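Local coordinates for protein exodeoxyribonuclease (Neisseria meningitidis, PDB 2JC5) that probably cleaves the DNA backbone at abasic sites as a magnesium- or manganese-dependent phosphodiesterase of the AP/ExoA family, serving DNA repair, at residues F95-F100 / E140-V145; P227-K232 / Y254-E259; V234-Y239 / L250-D255. All blocks are in the same frame, centred on the assembly; numbering follows the deposited sequence.

Contact 1: residues F95-F100 / E140-V145; sequences FVRCDF and EGRDIV
The flat guanidinium of Arg97 is bonded round its edge, by Asp99 at NE and by the Glu140 carboxylate across NH1 and NH2; NE of Arg142 merely lies near the plane at that edge without bonding, and the methyl CD1 of Ile144 approaches NH2 obliquely. This is a salt-bridge network on one of the two sheets of the DNase I-like fold, joining strand 95-100 to the turn between helix 117-139 and strand 143-147. Arg97 grips Glu140 end-on, NH1 to OE2 and NH2 to OE1, each 2.9 Å and nearly straight. Both oxygens use their syn lone pairs, and the two planes are only 7° apart, so the paired bonds fix the rotation of both groups. Arg97 can span the gap because its chain is extended, with CG anti to the backbone N (chi1 173°); arginine fits here by offering donors on two sides at once. Glutamate answers it with two oxygens on a chain extended beyond CG. Arg97 NE gives a third bond to OD1 of Asp99, two residues along the same strand, 2.9 Å away and again on a syn lone pair. Asp99 is buried, and Asn79 also bonds its carboxylate. Ser104 OG bonds Arg97 NH2, Asp99 OD1 and Arg142 NH2, and so ties the network together. Arg142 brings a second positive charge, its NE 3.6 Å from Arg97 NH2, which the carboxylates of Glu140 and Asp99 probably offset. Arg142 NH2 also donates to Gly101 O, but it reaches OD1 of Asp99 only as a long ion pair of 3.9 Å, the oxygen lying well out of the guanidinium plane.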
ATOM      1  N   PHE A  95      -2.138  -9.601  -2.046  1.00  6.08           N
ATOM      2  CA  PHE A  95      -2.641  -8.900  -3.241  1.00  6.33           C
ATOM      3  C   PHE A  95      -4.135  -9.084  -3.406  1.00  6.03           C
ATOM      4  O   PHE A  95      -4.625 -10.221  -3.454  1.00  7.35           O
ATOM      5  CB  PHE A  95      -1.908  -9.451  -4.468  1.00  6.81           C
ATOM      6  CG  PHE A  95      -2.323  -8.840  -5.786  1.00  8.31           C
ATOM      7  CD1 PHE A  95      -3.473  -9.252  -6.429  1.00  8.58           C
ATOM      8  CD2 PHE A  95      -1.527  -7.877  -6.405  1.00  7.18           C
ATOM      9  CE1 PHE A  95      -3.850  -8.678  -7.662  1.00  8.16           C
ATOM     10  CE2 PHE A  95      -1.898  -7.316  -7.636  1.00  8.71           C
ATOM     11  CZ  PHE A  95      -3.059  -7.733  -8.256  1.00  7.75           C
ATOM     12  N   VAL A  96      -4.854  -7.956  -3.484  1.00  5.12           N
ATOM     13  CA  VAL A  96      -6.283  -7.934  -3.852  1.00  5.96           C
ATOM     14  C   VAL A  96      -6.480  -6.832  -4.861  1.00  5.72           C
ATOM     15  O   VAL A  96      -5.925  -5.741  -4.713  1.00  5.45           O
ATOM     16  CB  VAL A  96      -7.219  -7.700  -2.653  1.00  7.35           C
ATOM     17  CG1 VAL A  96      -8.680  -7.401  -3.103  1.00  9.64           C
ATOM     18  CG2 VAL A  96      -7.170  -8.871  -1.720  1.00  9.50           C
ATOM     19  N   ARG A  97      -7.270  -7.115  -5.884  1.00  7.39           N
ATOM     20  CA  ARG A  97      -7.596  -6.137  -6.923  1.00  6.16           C
ATOM     21  C   ARG A  97      -9.099  -6.009  -7.055  1.00  6.68           C
ATOM     22  O   ARG A  97      -9.790  -7.013  -7.196  1.00  7.19           O
ATOM     23  CB  ARG A  97      -7.024  -6.581  -8.259  1.00  7.19           C
ATOM     24  CG  ARG A  97      -7.444  -5.715  -9.430  1.00  7.25           C
ATOM     25  CD  ARG A  97      -6.786  -6.125 -10.720  1.00  9.15           C
ATOM     26  NE  ARG A  97      -7.348  -5.390 -11.854  1.00 10.49           N
ATOM     27  CZ  ARG A  97      -6.800  -5.307 -13.063  1.00 12.55           C
ATOM     28  NH1 ARG A  97      -5.652  -5.896 -13.346  1.00 11.86           N
ATOM     29  NH2 ARG A  97      -7.401  -4.594 -14.005  1.00 14.41           N
ATOM     30  N   CYS A  98      -9.590  -4.780  -7.031  1.00  6.38           N
ATOM     31  CA  CYS A  98     -11.012  -4.498  -7.240  1.00  7.28           C
ATOM     32  C   CYS A  98     -11.200  -3.581  -8.431  1.00  6.91           C
ATOM     33  O   CYS A  98     -10.528  -2.554  -8.548  1.00  7.40           O
ATOM     34  CB  CYS A  98     -11.613  -3.877  -5.995  1.00  7.86           C
ATOM     35  SG  CYS A  98     -11.728  -5.020  -4.629  1.00  8.91           S
ATOM     36  N   ASP A  99     -12.115  -3.970  -9.319  1.00  7.73           N
ATOM     37  CA  ASP A  99     -12.428  -3.220 -10.536  1.00  8.48           C
ATOM     38  C   ASP A  99     -13.792  -2.534 -10.434  1.00  7.87           C
ATOM     39  O   ASP A  99     -14.773  -3.118  -9.949  1.00  8.91           O
ATOM     40  CB  ASP A  99     -12.460  -4.153 -11.754  1.00  8.51           C
ATOM     41  CG  ASP A  99     -11.151  -4.850 -12.021  1.00 10.43           C
ATOM     42  OD1 ASP A  99     -10.099  -4.395 -11.525  1.00  9.77           O
ATOM     43  OD2 ASP A  99     -11.199  -5.875 -12.735  1.00 14.62           O
ATOM     44  N   PHE A 100     -13.835  -1.292 -10.898  1.00  7.61           N
ATOM     45  CA  PHE A 100     -15.046  -0.487 -10.937  1.00  8.36           C
ATOM     46  C   PHE A 100     -15.098   0.145 -12.318  1.00  8.39           C
ATOM     47  O   PHE A 100     -14.456   1.169 -12.563  1.00  7.98           O
ATOM     48  CB  PHE A 100     -15.017   0.622  -9.887  1.00  8.53           C
ATOM     49  CG  PHE A 100     -14.637   0.162  -8.510  1.00  8.29           C
ATOM     50  CD1 PHE A 100     -13.304   0.051  -8.154  1.00  8.31           C
ATOM     51  CD2 PHE A 100     -15.609  -0.138  -7.555  1.00 10.17           C
ATOM     52  CE1 PHE A 100     -12.932  -0.375  -6.871  1.00  8.15           C
ATOM     53  CE2 PHE A 100     -15.250  -0.547  -6.278  1.00 10.21           C
ATOM     54  CZ  PHE A 100     -13.924  -0.654  -5.923  1.00  8.86           C
ATOM     55  N   GLU A 140      -2.824  -2.597 -20.029  1.00 16.32           N
ATOM     56  CA  GLU A 140      -4.280  -2.751 -20.149  1.00 15.77           C
ATOM     57  C   GLU A 140      -4.959  -1.496 -20.711  1.00 16.05           C
ATOM     58  O   GLU A 140      -6.025  -1.583 -21.318  1.00 18.35           O
ATOM     59  CB  GLU A 140      -4.916  -3.088 -18.801  1.00 15.55           C
ATOM     60  CG  GLU A 140      -4.548  -4.459 -18.226  1.00 15.72           C
ATOM     61  CD  GLU A 140      -5.222  -4.749 -16.888  1.00 17.22           C
ATOM     62  OE1 GLU A 140      -6.340  -4.253 -16.676  1.00 17.50           O
ATOM     63  OE2 GLU A 140      -4.646  -5.483 -16.048  1.00 17.64           O
ATOM     64  N   GLY A 141      -4.366  -0.327 -20.471  1.00 14.63           N
ATOM     65  CA  GLY A 141      -4.958   0.935 -20.896  1.00 13.62           C
ATOM     66  C   GLY A 141      -6.089   1.433 -20.016  1.00 14.10           C
ATOM     67  O   GLY A 141      -6.783   2.377 -20.380  1.00 17.05           O
ATOM     68  N   ARG A 142      -6.260   0.783 -18.867  1.00 12.32           N
ATOM     69  CA  ARG A 142      -7.268   1.134 -17.869  1.00 11.85           C
ATOM     70  C   ARG A 142      -6.650   2.083 -16.840  1.00 10.33           C
ATOM     71  O   ARG A 142      -5.434   2.323 -16.827  1.00 11.21           O
ATOM     72  CB  ARG A 142      -7.707  -0.133 -17.120  1.00 14.85           C
ATOM     73  CG  ARG A 142      -8.470  -1.139 -17.939  1.00 16.43           C
ATOM     74  CD  ARG A 142      -8.659  -2.422 -17.143  1.00 15.18           C
ATOM     75  NE  ARG A 142      -9.271  -2.153 -15.862  1.00 14.95           N
ATOM     76  CZ  ARG A 142     -10.565  -2.171 -15.615  1.00 14.51           C
ATOM     77  NH1 ARG A 142     -11.437  -2.485 -16.566  1.00 13.77           N
ATOM     78  NH2 ARG A 142     -10.986  -1.864 -14.415  1.00 12.40           N
ATOM     79  N   ASP A 143      -7.492   2.595 -15.955  1.00  8.08           N
ATOM     80  CA  ASP A 143      -7.039   3.474 -14.887  1.00  7.09           C
ATOM     81  C   ASP A 143      -6.758   2.632 -13.664  1.00  7.82           C
ATOM     82  O   ASP A 143      -7.655   2.004 -13.144  1.00  7.85           O
ATOM     83  CB  ASP A 143      -8.114   4.488 -14.601  1.00  7.39           C
ATOM     84  CG  ASP A 143      -8.474   5.295 -15.814  1.00  7.89           C
ATOM     85  OD1 ASP A 143      -7.558   5.822 -16.489  1.00 10.96           O
ATOM     86  OD2 ASP A 143      -9.693   5.389 -16.117  1.00 10.79           O
ATOM     87  N   ILE A 144      -5.517   2.623 -13.195  1.00  5.65           N
ATOM     88  CA  ILE A 144      -5.139   1.728 -12.098  1.00  7.22           C
ATOM     89  C   ILE A 144      -4.343   2.452 -11.031  1.00  6.43           C
ATOM     90  O   ILE A 144      -3.428   3.231 -11.343  1.00  5.63           O
ATOM     91  CB  ILE A 144      -4.323   0.515 -12.598  1.00  7.78           C
ATOM     92  CG1 ILE A 144      -5.052  -0.192 -13.740  1.00  8.59           C
ATOM     93  CG2 ILE A 144      -4.061  -0.471 -11.432  1.00  6.85           C
ATOM     94  CD1 ILE A 144      -4.313  -1.359 -14.321  1.00  9.42           C
ATOM     95  N   VAL A 145      -4.711   2.205  -9.774  1.00  6.05           N
ATOM     96  CA  VAL A 145      -3.934   2.648  -8.623  1.00  5.83           C
ATOM     97  C   VAL A 145      -3.477   1.405  -7.875  1.00  5.85           C
ATOM     98  O   VAL A 145      -4.316   0.641  -7.403  1.00  7.11           O
ATOM     99  CB  VAL A 145      -4.745   3.552  -7.683  1.00  6.63           C
ATOM    100  CG1 VAL A 145      -3.862   4.067  -6.519  1.00  8.45           C
ATOM    101  CG2 VAL A 145      -5.331   4.732  -8.468  1.00  7.48           C
TER

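Contact 2: residues P227-K232 / Y254-E259; sequences PELAAK and YDYAAE
Leu229 meets two tyrosines chiefly with its CD1 methyl, which lies 3.7 Å from CD2 of Tyr254 and equally 3.7 Å from CG of Tyr256, the leucine crossing both side chains at about a right angle. The approach to each ring is oblique. A branched aliphatic residue serves well here, since one branch can fill the angle between two aromatic groups: chi1 of 180° sends CG toward the tyrosines, and chi2 of 54° turns CD1 between them. Beside this apolar patch the backbones are joined by one short, nearly straight bond, Asp255 N to Lys232 O, 2.8 Å long; the donor sits above the carbonyl plane. The same oxygen also receives a CA-H...O contact from Tyr254.

Lys232 uses its aliphatic length as well as its amino group. CD comes to the edge of the Tyr256 ring, 4.0 Å from CD1, and the bend at its last torsion (chi4 -55°) turns NZ to a water, 2.6 Å away, which in turn donates to Asp255 O. Asp255 is the centre of an inverse gamma turn, where the chain leaves strand 250-254 of the DNase I-like fold and begins the C-terminal tail; the short helix 227-230 and the turn after it are thus fastened to the start of that tail.

Farther out, the two phenol groups are held from the other sheet. Tyr256 OH bonds to Asp143 OD2 and Tyr254 OH to Gln223, polar ends that let tyrosine combine apolar packing with a hydrogen bond. Val145 and Leu103 pack against Leu229, with Val145 also against Tyr254 and Leu103 against Tyr256, while Met191 of helix 191-195 covers Tyr254.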
ATOM      1  N   PRO A 227      -0.923   6.662 -16.293  1.00  8.72           N
ATOM      2  CA  PRO A 227      -0.701   8.059 -16.697  1.00  9.15           C
ATOM      3  C   PRO A 227      -1.904   9.000 -16.704  1.00  9.18           C
ATOM      4  O   PRO A 227      -1.803  10.107 -16.153  1.00  9.70           O
ATOM      5  CB  PRO A 227      -0.095   7.929 -18.103  1.00 10.73           C
ATOM      6  CG  PRO A 227       0.331   6.550 -18.236  1.00 12.24           C
ATOM      7  CD  PRO A 227      -0.439   5.707 -17.303  1.00 10.92           C
ATOM      8  N   GLU A 228      -3.039   8.594 -17.264  1.00  8.93           N
ATOM      9  CA  GLU A 228      -4.136   9.549 -17.398  1.00 10.40           C
ATOM     10  C   GLU A 228      -4.727   9.850 -16.039  1.00  9.37           C
ATOM     11  O   GLU A 228      -5.039  11.001 -15.721  1.00 10.81           O
ATOM     12  CB  GLU A 228      -5.178   9.056 -18.396  1.00 10.93           C
ATOM     13  CG  GLU A 228      -4.579   9.067 -19.805  1.00 11.86           C
ATOM     14  CD  GLU A 228      -5.389   8.357 -20.856  0.50 10.97           C
ATOM     15  OE1 GLU A 228      -5.522   7.123 -20.782  0.50 11.25           O
ATOM     16  OE2 GLU A 228      -5.860   9.040 -21.798  0.50 10.96           O
ATOM     17  N   LEU A 229      -4.829   8.828 -15.201  1.00  8.87           N
ATOM     18  CA  LEU A 229      -5.342   9.046 -13.852  1.00  7.90           C
ATOM     19  C   LEU A 229      -4.361   9.865 -12.993  1.00  8.38           C
ATOM     20  O   LEU A 229      -4.782  10.676 -12.163  1.00  8.26           O
ATOM     21  CB  LEU A 229      -5.674   7.711 -13.174  1.00  7.39           C
ATOM     22  CG  LEU A 229      -6.219   7.755 -11.734  1.00  8.18           C
ATOM     23  CD1 LEU A 229      -7.436   8.637 -11.570  1.00  8.99           C
ATOM     24  CD2 LEU A 229      -6.531   6.326 -11.282  1.00  7.72           C
ATOM     25  N   ALA A 230      -3.058   9.662 -13.188  1.00  7.28           N
ATOM     26  CA  ALA A 230      -2.051  10.442 -12.454  1.00  8.56           C
ATOM     27  C   ALA A 230      -2.240  11.934 -12.719  1.00  8.65           C
ATOM     28  O   ALA A 230      -2.093  12.744 -11.817  1.00  8.72           O
ATOM     29  CB  ALA A 230      -0.645  10.004 -12.813  1.00  7.43           C
ATOM     30  N   ALA A 231      -2.568  12.277 -13.964  1.00  8.42           N
ATOM     31  CA  ALA A 231      -2.826  13.678 -14.356  1.00  8.17           C
ATOM     32  C   ALA A 231      -4.081  14.261 -13.714  1.00  7.93           C
ATOM     33  O   ALA A 231      -4.302  15.466 -13.785  1.00  8.61           O
ATOM     34  CB  ALA A 231      -2.943  13.789 -15.878  1.00 10.76           C
ATOM     35  N   LYS A 232      -4.894  13.412 -13.103  1.00  9.26           N
ATOM     36  CA  LYS A 232      -6.115  13.814 -12.419  1.00  9.60           C
ATOM     37  C   LYS A 232      -5.937  13.979 -10.901  1.00  7.97           C
ATOM     38  O   LYS A 232      -6.834  14.460 -10.219  1.00  9.21           O
ATOM     39  CB  LYS A 232      -7.238  12.819 -12.741  1.00 10.46           C
ATOM     40  CG  LYS A 232      -7.590  12.883 -14.224  1.00 10.96           C
ATOM     41  CD  LYS A 232      -8.733  12.026 -14.663  1.00 12.76           C
ATOM     42  CE  LYS A 232      -9.208  12.469 -16.070  1.00 14.35           C
ATOM     43  NZ  LYS A 232      -9.574  13.943 -16.217  1.00 16.23           N
ATOM     44  N   TYR A 254      -8.278  12.289  -6.321  1.00  7.44           N
ATOM     45  CA  TYR A 254      -8.254  12.290  -7.774  1.00  7.69           C
ATOM     46  C   TYR A 254      -9.535  12.907  -8.322  1.00  8.12           C
ATOM     47  O   TYR A 254     -10.622  12.623  -7.849  1.00  8.78           O
ATOM     48  CB  TYR A 254      -8.156  10.853  -8.301  1.00  7.22           C
ATOM     49  CG  TYR A 254      -6.932  10.099  -7.829  1.00  7.09           C
ATOM     50  CD1 TYR A 254      -6.961   9.367  -6.644  1.00  7.52           C
ATOM     51  CD2 TYR A 254      -5.765  10.084  -8.585  1.00  6.71           C
ATOM     52  CE1 TYR A 254      -5.843   8.676  -6.206  1.00  7.15           C
ATOM     53  CE2 TYR A 254      -4.652   9.396  -8.163  1.00  7.80           C
ATOM     54  CZ  TYR A 254      -4.686   8.697  -6.974  1.00  6.98           C
ATOM     55  OH  TYR A 254      -3.578   8.014  -6.536  1.00  7.06           O
ATOM     56  N   ASP A 255      -9.396  13.762  -9.329  1.00  7.54           N
ATOM     57  CA  ASP A 255     -10.559  14.315 -10.027  1.00  9.09           C
ATOM     58  C   ASP A 255     -11.019  13.283 -11.042  1.00  9.67           C
ATOM     59  O   ASP A 255     -10.693  13.374 -12.222  1.00  9.92           O
ATOM     60  CB  ASP A 255     -10.181  15.623 -10.699  1.00  9.15           C
ATOM     61  CG  ASP A 255     -11.329  16.259 -11.416  1.00 10.61           C
ATOM     62  OD1 ASP A 255     -12.468  15.828 -11.173  1.00 12.74           O
ATOM     63  OD2 ASP A 255     -11.082  17.196 -12.212  1.00 10.62           O
ATOM     64  N   TYR A 256     -11.764  12.293 -10.555  1.00  8.52           N
ATOM     65  CA  TYR A 256     -12.086  11.086 -11.314  1.00  9.00           C
ATOM     66  C   TYR A 256     -13.333  10.402 -10.761  1.00  9.12           C
ATOM     67  O   TYR A 256     -13.587  10.425  -9.559  1.00 10.35           O
ATOM     68  CB  TYR A 256     -10.914  10.121 -11.258  1.00  8.56           C
ATOM     69  CG  TYR A 256     -11.078   8.859 -12.059  1.00  8.86           C
ATOM     70  CD1 TYR A 256     -10.683   8.789 -13.386  1.00  9.21           C
ATOM     71  CD2 TYR A 256     -11.642   7.728 -11.490  1.00  8.32           C
ATOM     72  CE1 TYR A 256     -10.828   7.622 -14.120  1.00  9.71           C
ATOM     73  CE2 TYR A 256     -11.772   6.573 -12.206  1.00 10.07           C
ATOM     74  CZ  TYR A 256     -11.370   6.519 -13.527  1.00  8.21           C
ATOM     75  OH  TYR A 256     -11.525   5.344 -14.241  1.00 10.54           O
ATOM     76  N   ALA A 257     -14.117   9.837 -11.673  1.00 10.06           N
ATOM     77  CA  ALA A 257     -15.186   8.898 -11.355  1.00  9.54           C
ATOM     78  C   ALA A 257     -15.246   7.819 -12.423  1.00  9.56           C
ATOM     79  O   ALA A 257     -14.850   8.045 -13.567  1.00 10.84           O
ATOM     80  CB  ALA A 257     -16.513   9.624 -11.266  1.00  9.60           C
ATOM     81  N   ALA A 258     -15.756   6.652 -12.040  1.00  9.79           N
ATOM     82  CA  ALA A 258     -15.817   5.509 -12.937  1.00 10.32           C
ATOM     83  C   ALA A 258     -17.077   5.489 -13.799  1.00  9.95           C
ATOM     84  O   ALA A 258     -17.290   4.567 -14.567  1.00 10.74           O
ATOM     85  CB  ALA A 258     -15.665   4.213 -12.138  1.00 11.90           C
ATOM     86  N   GLU A 259     -17.902   6.514 -13.658  1.00 10.92           N
ATOM     87  CA  GLU A 259     -19.092   6.705 -14.493  1.00 12.58           C
ATOM     88  C   GLU A 259     -19.270   8.192 -14.742  1.00 10.29           C
ATOM     89  O   GLU A 259     -20.209   8.607 -15.435  1.00  7.94           O
ATOM     90  CB  GLU A 259     -20.331   6.149 -13.801  1.00 15.06           C
ATOM     91  CG  GLU A 259     -20.646   6.794 -12.492  1.00 17.00           C
ATOM     92  CD  GLU A 259     -21.955   6.308 -11.892  0.50 17.16           C
ATOM     93  OE1 GLU A 259     -22.128   5.074 -11.756  0.50 19.51           O
ATOM     94  OE2 GLU A 259     -22.804   7.165 -11.549  0.50 20.06           O
ATOM     95  OXT GLU A 259     -18.454   8.970 -14.227  1.00 10.85           O
TER
HETATM   96  O   HOH W   1     -11.618  14.186 -14.667  1.00 22.39           O

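Contact 3: residues V234-Y239 / L250-D255; sequences VSAHVY and LVVEYD
A single water is gripped by three side chains across the contact: His237 ND1 at 2.8 Å, Ser235 OG at 3.1 Å and, in the conformer described, Glu253 OE2 at 3.1 Å, with the water donating to the carboxylate. It lies at the edge of the imidazole, in the ring plane, and links side chains of both strands of an antiparallel beta hairpin, 233-238 with 250-254, at the border of one of the sheets of the DNase I-like fold. Serine, histidine and glutamate belong on this partly exposed face because their polar ends can share a solvent molecule. Strand 233-238 is the outermost of its sheet in this chain, whereas strand 250-254 pairs on its other flank with strand 2-8.

Ser235 with Glu253 and His237 with Val251 are hydrogen-bonded pairs; in the latter both N-H groups are used, His237 N to Val251 O and Val251 N to His237 O, both 2.9 Å. Between them Ala236 and Val252 form a non-hydrogen-bonded pair whose alpha carbons come to 4.2 Å. Only a small residue sits easily in so close a pair, and Ala236 CB still touches Val252 CG2 on the face that packs against Trp192 and Leu195. Leu250, paired with Val238, has its side chain about 5 Å from that of Asp221, a residue predicted to be important for catalysis.

On the water's face, His237 places CG between its backbone N and carbonyl carbon (chi1 67°), folding the ring over Val251, its cross-strand partner. The two side chains lie alongside, pointing the same way, and Val251 CB sits 3.8 Å from the ring centroid in a CH-pi contact. Beta-branched valine spreads well here: CB and CG2 lie over one face near its rim, CG2 closest to NE2, while CG1 reaches past the rim by CE1.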
ATOM      1  N   VAL A 234      -5.171  15.656  -7.607  1.00  8.19           N
ATOM      2  CA  VAL A 234      -5.207  17.068  -7.205  1.00  9.93           C
ATOM      3  C   VAL A 234      -4.486  17.393  -5.889  1.00 10.06           C
ATOM      4  O   VAL A 234      -4.014  18.511  -5.686  1.00 13.33           O
ATOM      5  CB  VAL A 234      -6.646  17.623  -7.171  1.00 10.30           C
ATOM      6  CG1 VAL A 234      -7.240  17.635  -8.576  1.00 13.07           C
ATOM      7  CG2 VAL A 234      -7.524  16.848  -6.221  1.00 12.72           C
ATOM      8  N   SER A 235      -4.382  16.420  -4.997  1.00  9.80           N
ATOM      9  CA  SER A 235      -3.699  16.623  -3.741  1.00 10.08           C
ATOM     10  C   SER A 235      -3.459  15.312  -3.034  1.00  8.92           C
ATOM     11  O   SER A 235      -4.040  14.289  -3.369  1.00  8.03           O
ATOM     12  CB  SER A 235      -4.501  17.553  -2.840  1.00 13.68           C
ATOM     13  OG  SER A 235      -5.624  16.879  -2.360  1.00 16.65           O
ATOM     14  N   ALA A 236      -2.590  15.356  -2.042  1.00  7.48           N
ATOM     15  CA  ALA A 236      -2.338  14.190  -1.203  1.00  7.23           C
ATOM     16  C   ALA A 236      -1.851  14.661   0.153  1.00  7.08           C
ATOM     17  O   ALA A 236      -1.382  15.804   0.307  1.00  8.97           O
ATOM     18  CB  ALA A 236      -1.326  13.257  -1.853  1.00  9.20           C
ATOM     19  N   HIS A 237      -1.973  13.786   1.143  1.00  7.23           N
ATOM     20  CA  HIS A 237      -1.370  14.018   2.444  1.00  7.02           C
ATOM     21  C   HIS A 237      -1.074  12.714   3.147  1.00  6.79           C
ATOM     22  O   HIS A 237      -1.664  11.682   2.835  1.00  7.55           O
ATOM     23  CB  HIS A 237      -2.227  14.938   3.327  1.00  8.77           C
ATOM     24  CG  HIS A 237      -3.542  14.358   3.760  1.00  9.85           C
ATOM     25  ND1 HIS A 237      -4.691  14.473   3.004  1.00 11.40           N
ATOM     26  CD2 HIS A 237      -3.904  13.705   4.894  1.00 11.17           C
ATOM     27  CE1 HIS A 237      -5.697  13.901   3.649  1.00 11.04           C
ATOM     28  NE2 HIS A 237      -5.243  13.416   4.792  1.00 10.19           N
ATOM     29  N   VAL A 238      -0.111  12.780   4.061  1.00  7.56           N
ATOM     30  CA  VAL A 238       0.156  11.695   4.998  1.00  6.87           C
ATOM     31  C   VAL A 238      -0.547  12.058   6.292  1.00  6.49           C
ATOM     32  O   VAL A 238      -0.215  13.061   6.920  1.00  8.57           O
ATOM     33  CB  VAL A 238       1.663  11.486   5.195  1.00  6.40           C
ATOM     34  CG1 VAL A 238       1.934  10.370   6.200  1.00  7.01           C
ATOM     35  CG2 VAL A 238       2.336  11.174   3.845  1.00  7.19           C
ATOM     36  N   TYR A 239      -1.516  11.245   6.688  1.00  7.18           N
ATOM     37  CA  TYR A 239      -2.360  11.594   7.817  1.00  7.75           C
ATOM     38  C   TYR A 239      -1.680  11.247   9.139  1.00  7.92           C
ATOM     39  O   TYR A 239      -1.351  10.077   9.394  1.00  6.60           O
ATOM     40  CB  TYR A 239      -3.714  10.882   7.742  1.00  8.88           C
ATOM     41  CG  TYR A 239      -4.626  11.234   8.897  1.00 10.05           C
ATOM     42  CD1 TYR A 239      -5.263  12.470   8.960  1.00 10.57           C
ATOM     43  CD2 TYR A 239      -4.832  10.345   9.929  1.00  8.95           C
ATOM     44  CE1 TYR A 239      -6.089  12.790  10.005  1.00 10.41           C
ATOM     45  CE2 TYR A 239      -5.675  10.656  10.988  1.00 10.96           C
ATOM     46  CZ  TYR A 239      -6.298  11.877  11.019  1.00 10.34           C
ATOM     47  OH  TYR A 239      -7.129  12.228  12.054  1.00 12.83           O
ATOM     48  N   LEU A 250      -1.735   7.077   3.760  1.00  5.48           N
ATOM     49  CA  LEU A 250      -1.417   7.882   2.595  1.00  6.43           C
ATOM     50  C   LEU A 250      -2.697   8.143   1.824  1.00  5.58           C
ATOM     51  O   LEU A 250      -3.334   7.217   1.346  1.00  5.48           O
ATOM     52  CB  LEU A 250      -0.395   7.150   1.723  1.00  7.40           C
ATOM     53  CG  LEU A 250      -0.064   7.752   0.361  1.00  6.20           C
ATOM     54  CD1 LEU A 250       0.560   9.159   0.500  1.00  8.88           C
ATOM     55  CD2 LEU A 250       0.817   6.792  -0.416  1.00  8.10           C
ATOM     56  N   VAL A 251      -3.092   9.419   1.756  1.00  5.38           N
ATOM     57  CA  VAL A 251      -4.366   9.807   1.179  1.00  6.58           C
ATOM     58  C   VAL A 251      -4.128  10.577  -0.103  1.00  7.22           C
ATOM     59  O   VAL A 251      -3.372  11.546  -0.106  1.00  7.86           O
ATOM     60  CB  VAL A 251      -5.127  10.717   2.161  1.00  6.15           C
ATOM     61  CG1 VAL A 251      -6.516  11.101   1.587  1.00  8.57           C
ATOM     62  CG2 VAL A 251      -5.223  10.079   3.558  1.00  8.49           C
ATOM     63  N   VAL A 252      -4.790  10.183  -1.184  1.00  7.15           N
ATOM     64  CA  VAL A 252      -4.679  10.918  -2.464  1.00  7.06           C
ATOM     65  C   VAL A 252      -6.079  11.186  -2.980  1.00  6.39           C
ATOM     66  O   VAL A 252      -6.941  10.307  -2.907  1.00  6.64           O
ATOM     67  CB  VAL A 252      -3.860  10.165  -3.524  1.00  8.12           C
ATOM     68  CG1 VAL A 252      -3.680  11.022  -4.790  1.00  8.39           C
ATOM     69  CG2 VAL A 252      -2.485   9.769  -2.959  1.00  8.59           C
ATOM     70  N   GLU A 253      -6.289  12.405  -3.488  1.00  7.30           N
ATOM     71  CA  GLU A 253      -7.560  12.819  -4.068  1.00  8.57           C
ATOM     72  C   GLU A 253      -7.401  12.961  -5.569  1.00  8.14           C
ATOM     73  O   GLU A 253      -6.505  13.670  -6.020  1.00  7.76           O
ATOM     74  CB  GLU A 253      -8.001  14.150  -3.443  1.00 10.33           C
ATOM     75  CG  GLU A 253      -8.346  13.982  -1.986  1.00 14.21           C
ATOM     76  CD  GLU A 253      -8.723  15.263  -1.298  0.50 14.54           C
ATOM     77  OE1 GLU A 253      -9.698  15.909  -1.744  0.50 18.30           O
ATOM     78  OE2 GLU A 253      -8.057  15.602  -0.293  0.50 18.67           O
ATOM     79  N   TYR A 254      -8.278  12.289  -6.321  1.00  7.44           N
ATOM     80  CA  TYR A 254      -8.254  12.290  -7.774  1.00  7.69           C
ATOM     81  C   TYR A 254      -9.535  12.907  -8.322  1.00  8.12           C
ATOM     82  O   TYR A 254     -10.622  12.623  -7.849  1.00  8.78           O
ATOM     83  CB  TYR A 254      -8.156  10.853  -8.301  1.00  7.22           C
ATOM     84  CG  TYR A 254      -6.932  10.099  -7.829  1.00  7.09           C
ATOM     85  CD1 TYR A 254      -6.961   9.367  -6.644  1.00  7.52           C
ATOM     86  CD2 TYR A 254      -5.765  10.084  -8.585  1.00  6.71           C
ATOM     87  CE1 TYR A 254      -5.843   8.676  -6.206  1.00  7.15           C
ATOM     88  CE2 TYR A 254      -4.652   9.396  -8.163  1.00  7.80           C
ATOM     89  CZ  TYR A 254      -4.686   8.697  -6.974  1.00  6.98           C
ATOM     90  OH  TYR A 254      -3.578   8.014  -6.536  1.00  7.06           O
ATOM     91  N   ASP A 255      -9.396  13.762  -9.329  1.00  7.54           N
ATOM     92  CA  ASP A 255     -10.559  14.315 -10.027  1.00  9.09           C
ATOM     93  C   ASP A 255     -11.019  13.283 -11.042  1.00  9.67           C
ATOM     94  O   ASP A 255     -10.693  13.374 -12.222  1.00  9.92           O
ATOM     95  CB  ASP A 255     -10.181  15.623 -10.699  1.00  9.15           C
ATOM     96  CG  ASP A 255     -11.329  16.259 -11.416  1.00 10.61           C
ATOM     97  OD1 ASP A 255     -12.468  15.828 -11.173  1.00 12.74           O
ATOM     98  OD2 ASP A 255     -11.082  17.196 -12.212  1.00 10.62           O
TER
HETATM   99  O   HOH W   2      -5.077  15.753   0.512  1.00 21.45           O

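How the contacts relate
From the N terminus, contact 1 comes first: it closes a loop containing strand 103-109 and helix 117-139, and it is complete before the other two begin. Contacts 2 and 3 are nested and end on the same stretch. Residues 234-239 and 250-255 form the inner hairpin, while 227-232 and 254-259 enclose it, overlapping at Tyr254 and Asp255. Contact 3 builds the edge of the sheet that includes strand 2-8, and contact 2 fastens the helix before that hairpin to the tail after it. The tail then reaches the other sheet, where Ala258 CB of contact 2 packs on Phe100 O of contact 1.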